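Local coordinates for protein YecR (Salmonella typhimurium, PDB 7BGL) that is a small, probable lipoprotein of the YecR family with no established function, found here as one component of a large multi-protein assembly, at residues C[35-40]-C[91-96]. Sequence-based numbering, arbitrary orientation.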
loop_
_atom_site.group_PDB
_atom_site.type_symbol
_atom_site.label_atom_id
_atom_site.label_comp_id
_atom_site.label_asym_id
_atom_site.label_seq_id
_atom_site.Cartn_x
_atom_site.Cartn_y
_atom_site.Cartn_z
ATOM N N ARG C 35 11.654 -101.952 -15.112
ATOM C CA ARG C 35 12.984 -101.379 -14.958
ATOM C C ARG C 35 13.906 -102.412 -14.332
ATOM O O ARG C 35 13.590 -102.970 -13.276
ATOM C CB ARG C 35 12.948 -100.113 -14.095
ATOM C CG ARG C 35 12.114 -98.986 -14.676
ATOM C CD ARG C 35 12.907 -97.691 -14.728
ATOM N NE ARG C 35 12.247 -96.675 -15.539
ATOM C CZ ARG C 35 11.313 -95.849 -15.089
ATOM N NH1 ARG C 35 10.901 -95.890 -13.832
ATOM N NH2 ARG C 35 10.780 -94.957 -15.919
ATOM N N LEU C 36 15.041 -102.655 -14.982
ATOM C CA LEU C 36 16.074 -103.544 -14.477
ATOM C C LEU C 36 17.327 -102.731 -14.186
ATOM O O LEU C 36 17.574 -101.703 -14.818
ATOM C CB LEU C 36 16.394 -104.658 -15.480
ATOM C CG LEU C 36 15.210 -105.232 -16.261
ATOM C CD1 LEU C 36 15.686 -106.255 -17.280
ATOM C CD2 LEU C 36 14.189 -105.845 -15.318
ATOM N N THR C 37 18.117 -103.191 -13.220
ATOM C CA THR C 37 19.314 -102.474 -12.808
ATOM C C THR C 37 20.496 -103.427 -12.716
ATOM O O THR C 37 20.346 -104.599 -12.359
ATOM C CB THR C 37 19.116 -101.773 -11.457
ATOM O OG1 THR C 37 18.769 -102.743 -10.460
ATOM C CG2 THR C 37 18.012 -100.734 -11.553
ATOM N N TYR C 38 21.678 -102.908 -13.044
ATOM C CA TYR C 38 22.921 -103.640 -12.849
ATOM C C TYR C 38 23.998 -102.675 -12.371
ATOM O O TYR C 38 23.856 -101.454 -12.466
ATOM C CB TYR C 38 23.364 -104.382 -14.120
ATOM C CG TYR C 38 23.441 -103.541 -15.373
ATOM C CD1 TYR C 38 22.304 -103.266 -16.119
ATOM C CD2 TYR C 38 24.657 -103.047 -15.827
ATOM C CE1 TYR C 38 22.371 -102.506 -17.270
ATOM C CE2 TYR C 38 24.734 -102.288 -16.978
ATOM C CZ TYR C 38 23.589 -102.021 -17.697
ATOM O OH TYR C 38 23.660 -101.264 -18.843
ATOM N N ASN C 39 25.074 -103.242 -11.832
ATOM C CA ASN C 39 26.110 -102.476 -11.159
ATOM C C ASN C 39 27.406 -102.485 -11.959
ATOM O O ASN C 39 27.699 -103.433 -12.694
ATOM C CB ASN C 39 26.374 -103.029 -9.754
ATOM C CG ASN C 39 25.125 -103.062 -8.898
ATOM O OD1 ASN C 39 24.138 -102.389 -9.193
ATOM N ND2 ASN C 39 25.161 -103.850 -7.831
ATOM N N GLN C 40 28.177 -101.411 -11.806
ATOM C CA GLN C 40 29.493 -101.282 -12.413
ATOM C C GLN C 40 30.480 -100.745 -11.386
ATOM O O GLN C 40 30.274 -99.654 -10.839
ATOM C CB GLN C 40 29.444 -100.355 -13.629
ATOM C CG GLN C 40 29.292 -101.062 -14.961
ATOM C CD GLN C 40 29.895 -100.269 -16.105
ATOM O OE1 GLN C 40 30.679 -99.345 -15.889
ATOM N NE2 GLN C 40 29.524 -100.620 -17.330
ATOM N N ARG C 91 25.175 -97.317 -11.082
ATOM C CA ARG C 91 23.986 -98.101 -11.384
ATOM C C ARG C 91 23.514 -97.791 -12.798
ATOM O O ARG C 91 23.310 -96.624 -13.150
ATOM C CB ARG C 91 22.871 -97.804 -10.380
ATOM C CG ARG C 91 23.149 -98.310 -8.976
ATOM C CD ARG C 91 22.851 -99.795 -8.860
ATOM N NE ARG C 91 23.098 -100.296 -7.513
ATOM C CZ ARG C 91 22.268 -100.136 -6.492
ATOM N NH1 ARG C 91 21.122 -99.490 -6.628
ATOM N NH2 ARG C 91 22.597 -100.637 -5.305
ATOM N N PHE C 92 23.341 -98.835 -13.605
ATOM C CA PHE C 92 22.854 -98.704 -14.970
ATOM C C PHE C 92 21.473 -99.333 -15.061
ATOM O O PHE C 92 21.274 -100.471 -14.620
ATOM C CB PHE C 92 23.813 -99.361 -15.964
ATOM C CG PHE C 92 25.092 -98.601 -16.165
ATOM C CD1 PHE C 92 26.194 -98.853 -15.367
ATOM C CD2 PHE C 92 25.190 -97.633 -17.148
ATOM C CE1 PHE C 92 27.371 -98.155 -15.548
ATOM C CE2 PHE C 92 26.365 -96.930 -17.333
ATOM C CZ PHE C 92 27.457 -97.192 -16.532
ATOM N N THR C 93 20.529 -98.592 -15.633
ATOM C CA THR C 93 19.133 -98.995 -15.692
ATOM C C THR C 93 18.709 -99.263 -17.130
ATOM O O THR C 93 19.130 -98.575 -18.064
ATOM C CB THR C 93 18.224 -97.924 -15.083
ATOM O OG1 THR C 93 18.194 -96.776 -15.939
ATOM C CG2 THR C 93 18.730 -97.512 -13.709
ATOM N N LEU C 94 17.867 -100.282 -17.291
ATOM C CA LEU C 94 17.279 -100.643 -18.574
ATOM C C LEU C 94 15.766 -100.596 -18.428
ATOM O O LEU C 94 15.211 -101.210 -17.510
ATOM C CB LEU C 94 17.737 -102.034 -19.023
ATOM C CG LEU C 94 19.226 -102.191 -19.334
ATOM C CD1 LEU C 94 19.557 -103.640 -19.656
ATOM C CD2 LEU C 94 19.637 -101.276 -20.477
ATOM N N SER C 95 15.105 -99.873 -19.326
ATOM C CA SER C 95 13.664 -99.682 -19.272
ATOM C C SER C 95 12.988 -100.435 -20.409
ATOM O O SER C 95 13.521 -100.518 -21.519
ATOM C CB SER C 95 13.306 -98.196 -19.347
ATOM O OG SER C 95 13.869 -97.594 -20.500
ATOM N N TRP C 96 11.815 -100.993 -20.120
ATOM C CA TRP C 96 11.026 -101.731 -21.093
ATOM C C TRP C 96 9.566 -101.329 -20.947
ATOM O O TRP C 96 9.073 -101.147 -19.831
ATOM C CB TRP C 96 11.173 -103.248 -20.908
ATOM C CG TRP C 96 12.595 -103.715 -20.812
ATOM C CD1 TRP C 96 13.445 -103.546 -19.758
ATOM C CD2 TRP C 96 13.333 -104.427 -21.811
ATOM N NE1 TRP C 96 14.666 -104.110 -20.039
ATOM C CE2 TRP C 96 14.623 -104.657 -21.294
ATOM C CE3 TRP C 96 13.027 -104.893 -23.094
ATOM C CZ2 TRP C 96 15.606 -105.331 -22.013
ATOM C CZ3 TRP C 96 14.005 -105.563 -23.806
ATOM C CH2 TRP C 96 15.278 -105.774 -23.265
#
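Tyr38 and Leu36 pair with Phe92 and Leu94 at the middle of a four-stranded antiparallel sheet, where strand 33-41 lies between 23-28 and 87-97, and 76-82 flanks the far side. Four backbone hydrogen bonds, all 2.9 Å from N to O, join 35-40 to 91-96: Leu36 and Leu94 exchange one pair, Tyr38 and Phe92 the other. The straightest runs from Phe92 N to Tyr38 O. Between these pairs Thr37 faces Thr93 in a non-hydrogen-bonded position, and CA-H...O contacts such as Thr93 CA to Leu36 O (3.2 Å) add to the backbone pairing.

Aromatic and aliphatic groups gather on the face bearing Leu36, Tyr38, Phe92 and Leu94. With CG set between its own backbone N and carbonyl carbon (chi1 52°), the Tyr38 ring leans across the neighbouring strand and brings its edge to Leu94, whose CG is 3.8 Å from Tyr38 CE1. Phe92 CB is modelled over one face of the tyrosine ring, closer than carbons normally come, so the detail of that contact is doubtful. The two rings run nearly parallel, at 14°, but are displaced so that little of one lies over the other. Farther along, Leu36 CD1 reaches Trp96 NE1 at 3.6 Å; both side chains also touch helix 52-63, which packs against this end of the sheet.

On the reverse face Asn39 and Arg91 run side by side, amide and guanidinium planes 20° apart, with Asn39 OD1 2.9 Å from Arg91 NE. Next to them the threonines meet through methyl groups alone, Thr37 CG2 standing 3.9 Å from Thr93 CG2.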